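PDB 4F7K: laccase from Uncultured bacterium, which probably oxidises phenolic and related substrates with reduction of dioxygen to water, as a laccase of the multicopper oxidase family. Local coordinates for residues A[353-358]-A[396-401]; A[59-64]-A[99-104]; A[185-190]-A[232-237]. All blocks are in the same frame, centred on the assembly; numbering follows the deposited sequence.

Contact 1. Residues A[353-358]-A[396-401]; sequences IHLHGH and WLLHCH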
# COMPACT_ATOMS: atom_id res chain seq x y z
N ILE A 353 -9.25 -7.04 -0.30
CA ILE A 353 -10.42 -6.17 -0.56
C ILE A 353 -10.04 -4.72 -0.41
O ILE A 353 -9.61 -4.31 0.66
CB ILE A 353 -11.52 -6.45 0.49
CG1 ILE A 353 -11.82 -7.97 0.55
CG2 ILE A 353 -12.78 -5.57 0.27
CD1 ILE A 353 -12.93 -8.46 -0.43
N HIS A 354 -10.21 -3.93 -1.46
CA HIS A 354 -9.85 -2.52 -1.40
C HIS A 354 -11.02 -1.59 -1.79
O HIS A 354 -11.59 -1.73 -2.88
CB HIS A 354 -8.58 -2.28 -2.22
CG HIS A 354 -8.21 -0.84 -2.39
ND1 HIS A 354 -8.18 0.05 -1.34
CD2 HIS A 354 -7.84 -0.14 -3.49
CE1 HIS A 354 -7.82 1.24 -1.79
NE2 HIS A 354 -7.60 1.15 -3.09
N LEU A 355 -11.39 -0.67 -0.90
CA LEU A 355 -12.49 0.26 -1.13
C LEU A 355 -11.97 1.63 -1.49
O LEU A 355 -11.18 2.21 -0.74
CB LEU A 355 -13.42 0.38 0.10
CG LEU A 355 -14.55 1.40 -0.09
CD1 LEU A 355 -15.54 0.91 -1.20
CD2 LEU A 355 -15.26 1.70 1.21
N HIS A 356 -12.41 2.14 -2.64
CA HIS A 356 -11.85 3.38 -3.18
C HIS A 356 -12.48 4.61 -2.49
O HIS A 356 -13.67 4.60 -2.14
CB HIS A 356 -12.05 3.45 -4.71
CG HIS A 356 -11.10 2.59 -5.50
ND1 HIS A 356 -10.54 3.00 -6.69
CD2 HIS A 356 -10.60 1.36 -5.25
CE1 HIS A 356 -9.76 2.04 -7.17
NE2 HIS A 356 -9.77 1.04 -6.31
N GLY A 357 -11.65 5.62 -2.26
CA GLY A 357 -12.11 6.93 -1.83
C GLY A 357 -12.48 7.06 -0.36
O GLY A 357 -12.77 8.13 0.07
N HIS A 358 -12.40 5.97 0.39
CA HIS A 358 -12.80 5.89 1.78
C HIS A 358 -11.86 4.97 2.53
O HIS A 358 -11.26 4.06 1.92
CB HIS A 358 -14.20 5.28 1.85
CG HIS A 358 -15.23 6.14 1.21
ND1 HIS A 358 -15.38 6.21 -0.16
CD2 HIS A 358 -16.11 7.03 1.75
CE1 HIS A 358 -16.33 7.09 -0.44
NE2 HIS A 358 -16.80 7.59 0.70
N TRP A 396 -17.31 4.67 -6.74
CA TRP A 396 -16.15 4.13 -6.06
C TRP A 396 -16.04 2.61 -6.14
O TRP A 396 -16.78 1.88 -5.48
CB TRP A 396 -16.13 4.54 -4.60
CG TRP A 396 -16.22 5.99 -4.44
CD1 TRP A 396 -17.33 6.71 -4.13
CD2 TRP A 396 -15.15 6.94 -4.56
NE1 TRP A 396 -17.02 8.04 -4.04
CE2 TRP A 396 -15.70 8.22 -4.29
CE3 TRP A 396 -13.78 6.83 -4.85
CZ2 TRP A 396 -14.94 9.39 -4.32
CZ3 TRP A 396 -13.01 8.02 -4.87
CH2 TRP A 396 -13.59 9.27 -4.60
N LEU A 397 -15.07 2.16 -6.92
CA LEU A 397 -14.71 0.75 -6.98
C LEU A 397 -14.57 0.12 -5.60
O LEU A 397 -13.93 0.68 -4.72
CB LEU A 397 -13.40 0.59 -7.77
CG LEU A 397 -12.93 -0.80 -8.19
CD1 LEU A 397 -13.85 -1.40 -9.25
CD2 LEU A 397 -11.51 -0.70 -8.74
N LEU A 398 -15.19 -1.03 -5.43
CA LEU A 398 -14.87 -1.95 -4.35
C LEU A 398 -14.20 -3.16 -5.03
O LEU A 398 -14.80 -3.88 -5.82
CB LEU A 398 -16.09 -2.33 -3.53
CG LEU A 398 -16.02 -3.26 -2.32
CD1 LEU A 398 -15.03 -2.80 -1.27
CD2 LEU A 398 -17.40 -3.33 -1.67
N HIS A 399 -12.92 -3.32 -4.76
CA HIS A 399 -12.12 -4.25 -5.53
C HIS A 399 -11.80 -5.45 -4.67
O HIS A 399 -11.17 -5.31 -3.64
CB HIS A 399 -10.84 -3.56 -6.02
CG HIS A 399 -9.97 -4.43 -6.88
ND1 HIS A 399 -10.46 -5.48 -7.62
CD2 HIS A 399 -8.64 -4.39 -7.11
CE1 HIS A 399 -9.47 -6.06 -8.27
NE2 HIS A 399 -8.35 -5.42 -7.98
N CYS A 400 -12.29 -6.63 -5.08
CA CYS A 400 -11.98 -7.87 -4.38
C CYS A 400 -11.10 -8.72 -5.27
O CYS A 400 -11.51 -9.12 -6.37
CB CYS A 400 -13.26 -8.61 -4.00
SG CYS A 400 -14.39 -7.54 -3.04
N HIS A 401 -9.88 -8.97 -4.82
CA HIS A 401 -8.92 -9.74 -5.62
C HIS A 401 -8.65 -11.08 -4.96
O HIS A 401 -8.18 -11.11 -3.82
CB HIS A 401 -7.61 -8.98 -5.81
CG HIS A 401 -6.55 -9.76 -6.54
ND1 HIS A 401 -6.61 -10.02 -7.89
CD2 HIS A 401 -5.39 -10.31 -6.10
CE1 HIS A 401 -5.53 -10.71 -8.25
NE2 HIS A 401 -4.78 -10.90 -7.19
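Trp396 and Leu397 meet His356, Gly357 and His358 where two antiparallel strands of the last cupredoxin domain, 351-355 and 395-402, part company as the first turns off into a loop. The two sequences are the His-Leu-His-Gly-His and His-Cys-His signatures that in laccases typically supply copper ligands, so this is probably part of the wall of the copper centre.

Two groups come over one face of the Trp396 indole. Gly357 CA sits 3.4 Å from Trp396 CZ3, and a CB at this glycine would run into Trp396 CE3; its positive phi favours glycine as well. Beside it, the edge of His358 points at the five-membered ring in a T-shaped pair, planes at 89°, with His358 CE1 3.8 Å from Trp396 NE1. The indole is laid against the loop 356-358 by its first torsion, which sets CG anti to the carbonyl carbon (chi1 -55°). His358 is held in this pose because ND1 donates to a lone pair of His356 O at 3.1 Å, in the ring plane, while NE2 bonds the backbone N of Asn392.

His356 and Leu397 run side by side, Leu397 CB 3.7 Å above the centre of the imidazole and Leu397 CD2 3.5 Å from His356 NE2. Asp71 takes the other nitrogen, ND1, and the ring of His60 stacks on the same imidazole.

Further out, His356 N bonds Leu397 O, and His354 and His399 exchange both backbone bonds as a hydrogen-bonded pair. The His354 side chain rises from the face it shares with His399, its ND1 bonded to Asp374 O. On the sheet face carrying Ile353, Leu355 and Leu398, Leu398 CD1 lies 3.7 Å from Leu355 CD1 and 3.9 Å from Ile353 CG2.

Contact 2. Residues A[59-64]-A[99-104]; sequences VHWHGL and FWYHSH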
# COMPACT_ATOMS: atom_id res chain seq x y z
N VAL A 59 -3.74 5.73 -13.46
CA VAL A 59 -3.08 5.61 -12.17
C VAL A 59 -4.06 5.76 -10.99
O VAL A 59 -4.85 6.70 -10.95
CB VAL A 59 -1.93 6.62 -12.01
CG1 VAL A 59 -1.22 6.40 -10.66
CG2 VAL A 59 -0.88 6.45 -13.17
N HIS A 60 -4.04 4.78 -10.07
CA HIS A 60 -4.84 4.84 -8.84
C HIS A 60 -3.95 5.31 -7.69
O HIS A 60 -2.83 4.85 -7.53
CB HIS A 60 -5.50 3.49 -8.53
CG HIS A 60 -6.27 3.48 -7.25
ND1 HIS A 60 -7.24 4.43 -6.96
CD2 HIS A 60 -6.24 2.65 -6.18
CE1 HIS A 60 -7.75 4.19 -5.77
NE2 HIS A 60 -7.17 3.11 -5.28
N TRP A 61 -4.44 6.26 -6.91
CA TRP A 61 -3.74 6.77 -5.75
C TRP A 61 -4.36 6.03 -4.57
O TRP A 61 -5.45 6.37 -4.11
CB TRP A 61 -3.86 8.32 -5.67
CG TRP A 61 -3.72 8.90 -7.03
CD1 TRP A 61 -4.72 9.12 -7.93
CD2 TRP A 61 -2.49 9.20 -7.72
NE1 TRP A 61 -4.20 9.59 -9.12
CE2 TRP A 61 -2.83 9.64 -9.02
CE3 TRP A 61 -1.14 9.18 -7.34
CZ2 TRP A 61 -1.87 10.02 -9.96
CZ3 TRP A 61 -0.17 9.59 -8.27
CH2 TRP A 61 -0.55 9.99 -9.57
N HIS A 62 -3.64 5.01 -4.10
CA HIS A 62 -4.16 3.98 -3.19
C HIS A 62 -4.30 4.46 -1.74
O HIS A 62 -3.31 4.68 -1.06
CB HIS A 62 -3.27 2.72 -3.29
CG HIS A 62 -3.91 1.50 -2.70
ND1 HIS A 62 -4.26 0.41 -3.46
CD2 HIS A 62 -4.33 1.22 -1.44
CE1 HIS A 62 -4.84 -0.50 -2.70
NE2 HIS A 62 -4.88 -0.04 -1.46
N GLY A 63 -5.54 4.64 -1.27
CA GLY A 63 -5.81 5.24 0.06
C GLY A 63 -6.10 6.74 0.12
O GLY A 63 -6.39 7.32 1.19
N LEU A 64 -6.04 7.40 -1.02
CA LEU A 64 -6.28 8.83 -1.04
C LEU A 64 -7.78 9.07 -0.98
O LEU A 64 -8.52 8.60 -1.84
CB LEU A 64 -5.64 9.48 -2.28
CG LEU A 64 -4.16 9.94 -2.26
CD1 LEU A 64 -3.89 10.95 -1.14
CD2 LEU A 64 -3.16 8.79 -2.15
N PHE A 99 1.09 6.46 1.71
CA PHE A 99 0.14 5.97 0.72
C PHE A 99 0.96 5.39 -0.43
O PHE A 99 2.19 5.28 -0.29
CB PHE A 99 -0.82 7.10 0.31
CG PHE A 99 -1.68 7.59 1.46
CD1 PHE A 99 -2.77 6.84 1.90
CD2 PHE A 99 -1.36 8.77 2.13
CE1 PHE A 99 -3.54 7.26 2.97
CE2 PHE A 99 -2.13 9.20 3.20
CZ PHE A 99 -3.24 8.44 3.64
N TRP A 100 0.31 4.99 -1.53
CA TRP A 100 1.04 4.62 -2.73
C TRP A 100 0.21 4.79 -3.97
O TRP A 100 -0.96 5.09 -3.90
CB TRP A 100 1.67 3.22 -2.60
CG TRP A 100 0.76 1.97 -2.53
CD1 TRP A 100 -0.19 1.67 -1.59
CD2 TRP A 100 0.88 0.81 -3.35
NE1 TRP A 100 -0.70 0.40 -1.81
CE2 TRP A 100 -0.06 -0.13 -2.90
CE3 TRP A 100 1.69 0.50 -4.45
CZ2 TRP A 100 -0.22 -1.38 -3.52
CZ3 TRP A 100 1.54 -0.73 -5.06
CH2 TRP A 100 0.57 -1.66 -4.61
N TYR A 101 0.84 4.61 -5.12
CA TYR A 101 0.15 4.77 -6.39
C TYR A 101 0.49 3.60 -7.32
O TYR A 101 1.59 3.04 -7.28
CB TYR A 101 0.53 6.13 -6.97
CG TYR A 101 2.00 6.28 -7.32
CD1 TYR A 101 2.48 5.88 -8.59
CD2 TYR A 101 2.92 6.86 -6.42
CE1 TYR A 101 3.84 6.02 -8.94
CE2 TYR A 101 4.28 7.02 -6.78
CZ TYR A 101 4.72 6.58 -8.05
OH TYR A 101 6.03 6.74 -8.46
N HIS A 102 -0.44 3.18 -8.17
CA HIS A 102 -0.12 2.08 -9.05
C HIS A 102 -1.02 2.12 -10.27
O HIS A 102 -2.10 2.72 -10.22
CB HIS A 102 -0.18 0.73 -8.30
CG HIS A 102 -1.49 0.49 -7.62
ND1 HIS A 102 -2.63 0.16 -8.31
CD2 HIS A 102 -1.85 0.60 -6.32
CE1 HIS A 102 -3.64 0.04 -7.46
NE2 HIS A 102 -3.20 0.30 -6.25
N SER A 103 -0.60 1.52 -11.37
CA SER A 103 -1.51 1.42 -12.50
C SER A 103 -2.82 0.77 -12.02
O SER A 103 -2.83 -0.10 -11.14
CB SER A 103 -0.89 0.66 -13.68
OG SER A 103 -1.12 -0.75 -13.58
N HIS A 104 -3.92 1.20 -12.62
CA HIS A 104 -5.26 0.76 -12.22
C HIS A 104 -5.48 -0.74 -12.37
O HIS A 104 -6.35 -1.31 -11.71
CB HIS A 104 -6.32 1.48 -13.06
CG HIS A 104 -6.54 0.84 -14.40
ND1 HIS A 104 -5.62 0.93 -15.43
CD2 HIS A 104 -7.54 0.04 -14.85
CE1 HIS A 104 -6.06 0.24 -16.47
NE2 HIS A 104 -7.23 -0.30 -16.15
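His60 with His102, and His62 with Trp100, are the hydrogen-bonded pairs of two antiparallel strands, 59-62 and 97-103, in the first cupredoxin domain. Their His-Trp-His-Gly and His-Ser-His sequences are the signatures that in multicopper oxidases usually contribute to the trinuclear copper site, and His60, His62 and His102 share one face with Trp100 as an aromatic cluster.

His62 ND1 and His102 NE2 share a hydrogen bond of 3.0 Å. Each nitrogen lies near the plane of the other ring, yet the imidazoles meet rim to rim with planes 52° apart. His102 CG sits between the backbone N and the carbonyl carbon (chi1 54°), which brings the ring over toward His62. His102 ND1 is occupied too, donating at 2.8 Å to Ser103 O, almost straight and in the ring plane but above the plane of the carbonyl. With both nitrogens tied, the ring cannot easily rotate. An alanine at His102 would remove both bonds and is likely to leave His62 ND1 without its mate, with a gap beside the His62 and Trp100 rings.

Under His62 lies the pyrrole ring of Trp100, an offset stack tilted by 27°, with Trp100 NE1 3.5 Å from His62 CG and donating to Ala230 O. Thr375 OG1 bonds His62 NE2, and Asp71 O bonds His60 ND1.

On the other face, Trp61 CE3 packs 3.5 Å from Tyr101 CB. A type II beta turn from Trp61 to Leu64 places Gly63 O 3.4 Å from Phe99 CE1, and Leu64 CD2 ends 3.8 Å from Phe99 CB.

Contact 3. Residues A[185-190]-A[232-237]; sequences RLRLIN and RADIIA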
# COMPACT_ATOMS: atom_id res chain seq x y z
N ARG A 185 12.04 6.19 11.33
CA ARG A 185 10.68 5.93 10.86
C ARG A 185 10.75 4.96 9.66
O ARG A 185 11.44 5.23 8.69
CB ARG A 185 9.98 7.23 10.49
CG ARG A 185 8.49 7.06 10.16
CD ARG A 185 7.84 8.39 9.85
NE ARG A 185 6.39 8.25 9.64
CZ ARG A 185 5.52 9.26 9.73
NH1 ARG A 185 5.94 10.49 10.01
NH2 ARG A 185 4.21 9.06 9.51
N LEU A 186 10.07 3.82 9.79
CA LEU A 186 10.03 2.79 8.79
C LEU A 186 8.60 2.64 8.25
O LEU A 186 7.71 2.20 8.98
CB LEU A 186 10.54 1.45 9.38
CG LEU A 186 11.98 1.45 9.95
CD1 LEU A 186 12.24 0.18 10.71
CD2 LEU A 186 13.02 1.61 8.85
N ARG A 187 8.42 3.03 6.99
CA ARG A 187 7.14 3.00 6.26
C ARG A 187 7.01 1.74 5.40
O ARG A 187 7.54 1.68 4.27
CB ARG A 187 7.01 4.25 5.39
CG ARG A 187 7.04 5.58 6.22
CD ARG A 187 6.94 6.74 5.28
NE ARG A 187 7.22 8.04 5.89
CZ ARG A 187 6.29 8.97 6.14
NH1 ARG A 187 5.01 8.73 5.91
NH2 ARG A 187 6.66 10.15 6.66
N LEU A 188 6.33 0.74 5.96
CA LEU A 188 6.29 -0.57 5.35
C LEU A 188 5.11 -0.61 4.43
O LEU A 188 4.00 -0.23 4.82
CB LEU A 188 6.15 -1.70 6.39
CG LEU A 188 7.37 -2.21 7.16
CD1 LEU A 188 8.22 -1.13 7.81
CD2 LEU A 188 6.90 -3.23 8.21
N ILE A 189 5.35 -1.09 3.23
CA ILE A 189 4.29 -1.21 2.28
C ILE A 189 4.39 -2.57 1.63
O ILE A 189 5.45 -2.89 1.06
CB ILE A 189 4.37 -0.15 1.16
CG1 ILE A 189 4.51 1.26 1.75
CG2 ILE A 189 3.14 -0.28 0.27
CD1 ILE A 189 4.77 2.39 0.72
N ASN A 190 3.30 -3.35 1.69
CA ASN A 190 3.23 -4.61 0.95
C ASN A 190 2.74 -4.30 -0.46
O ASN A 190 1.54 -3.99 -0.63
CB ASN A 190 2.32 -5.66 1.63
CG ASN A 190 2.25 -7.00 0.83
OD1 ASN A 190 2.75 -7.07 -0.30
ND2 ASN A 190 1.63 -8.04 1.40
N ARG A 232 -0.25 -1.02 4.53
CA ARG A 232 0.91 -0.29 5.03
C ARG A 232 0.93 -0.34 6.55
O ARG A 232 -0.15 -0.39 7.21
CB ARG A 232 0.83 1.17 4.60
CG ARG A 232 1.33 1.44 3.21
CD ARG A 232 0.21 1.45 2.18
NE ARG A 232 -0.69 2.56 2.41
CZ ARG A 232 -2.01 2.47 2.41
NH1 ARG A 232 -2.60 1.32 2.12
NH2 ARG A 232 -2.75 3.55 2.66
N ALA A 233 2.13 -0.29 7.12
CA ALA A 233 2.25 -0.01 8.53
C ALA A 233 3.43 0.93 8.73
O ALA A 233 4.47 0.71 8.14
CB ALA A 233 2.42 -1.27 9.36
N ASP A 234 3.23 1.98 9.53
CA ASP A 234 4.34 2.86 9.92
C ASP A 234 4.94 2.40 11.27
O ASP A 234 4.23 2.13 12.21
CB ASP A 234 3.87 4.33 10.06
CG ASP A 234 3.97 5.11 8.75
OD1 ASP A 234 4.04 4.50 7.65
OD2 ASP A 234 4.00 6.36 8.82
N ILE A 235 6.26 2.35 11.34
CA ILE A 235 6.94 1.95 12.55
C ILE A 235 7.94 3.03 12.95
O ILE A 235 8.74 3.50 12.14
CB ILE A 235 7.63 0.59 12.40
CG1 ILE A 235 6.57 -0.52 12.52
CG2 ILE A 235 8.74 0.40 13.45
CD1 ILE A 235 6.86 -1.74 11.78
N ILE A 236 7.87 3.46 14.21
CA ILE A 236 8.97 4.25 14.70
C ILE A 236 9.70 3.41 15.72
O ILE A 236 9.09 2.81 16.60
CB ILE A 236 8.49 5.61 15.24
CG1 ILE A 236 8.00 6.47 14.06
CG2 ILE A 236 9.60 6.29 16.01
CD1 ILE A 236 7.06 7.63 14.49
N ALA A 237 11.02 3.37 15.60
CA ALA A 237 11.82 2.54 16.46
C ALA A 237 13.22 3.11 16.55
O ALA A 237 13.63 3.92 15.72
CB ALA A 237 11.84 1.10 15.95
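Arg185 grips Asp234 side-on, NE and NH2 both closing on OD2 at 3.2 and 2.8 Å. The oxygen lies in the guanidinium plane, but the carboxylate stands at 87° to it: NH2 arrives nearly along the C-O bond, whereas NE comes from above the carboxylate plane. Arg185 gets there as an extended chain, with CG anti to the backbone N (chi1 -172°).

Arg187 runs alongside Asp234, its CG 3.5 Å from Asp234 OD1, and brings NH2 over the centre of the Arg185 guanidinium. Its own link to OD2 is long, 3.9 Å from NH1, and rests on charge alone. Asp132 pairs with Arg187 NE and Glu123 with Arg185 NH1 in salt bridges that probably offset the two neighbouring positive charges, while Asp234 OD1 bonds Thr98 OG1.

Farther along this face Ile189 CG1 lies across Arg232 CG at 3.5 Å. The Arg232 chain bends at chi2 and chi3 and carries NH2 to a salt bridge with Asp374. On the reverse face Leu188 CD2 crosses Ile235 CD1 at 3.9 Å.

Four backbone bonds join the strands through the pairs Leu186-Ile235 and Leu188-Ala233, making this a regular antiparallel pair inside a sheet of the middle cupredoxin domain.

How the contacts relate
Along the chain contact 2 comes first, then contact 3, then contact 1, one in each of the three cupredoxin-type family regions and each in a different sheet. Contacts 1 and 2, centres 11 Å apart, face each other across the junction of the first and last regions: His354 NE2 lies 3.0 Å from His60 NE2, a probable hydrogen bond. In laccases the trinuclear copper cluster sits between such paired histidine motifs, so this junction is probably the oxygen-reducing site. Contact 3 is 18 Å from contact 2 and 22 Å from contact 1, centre to centre; Arg232 packs against Phe99 and Trp100, joining the middle region to contact 2.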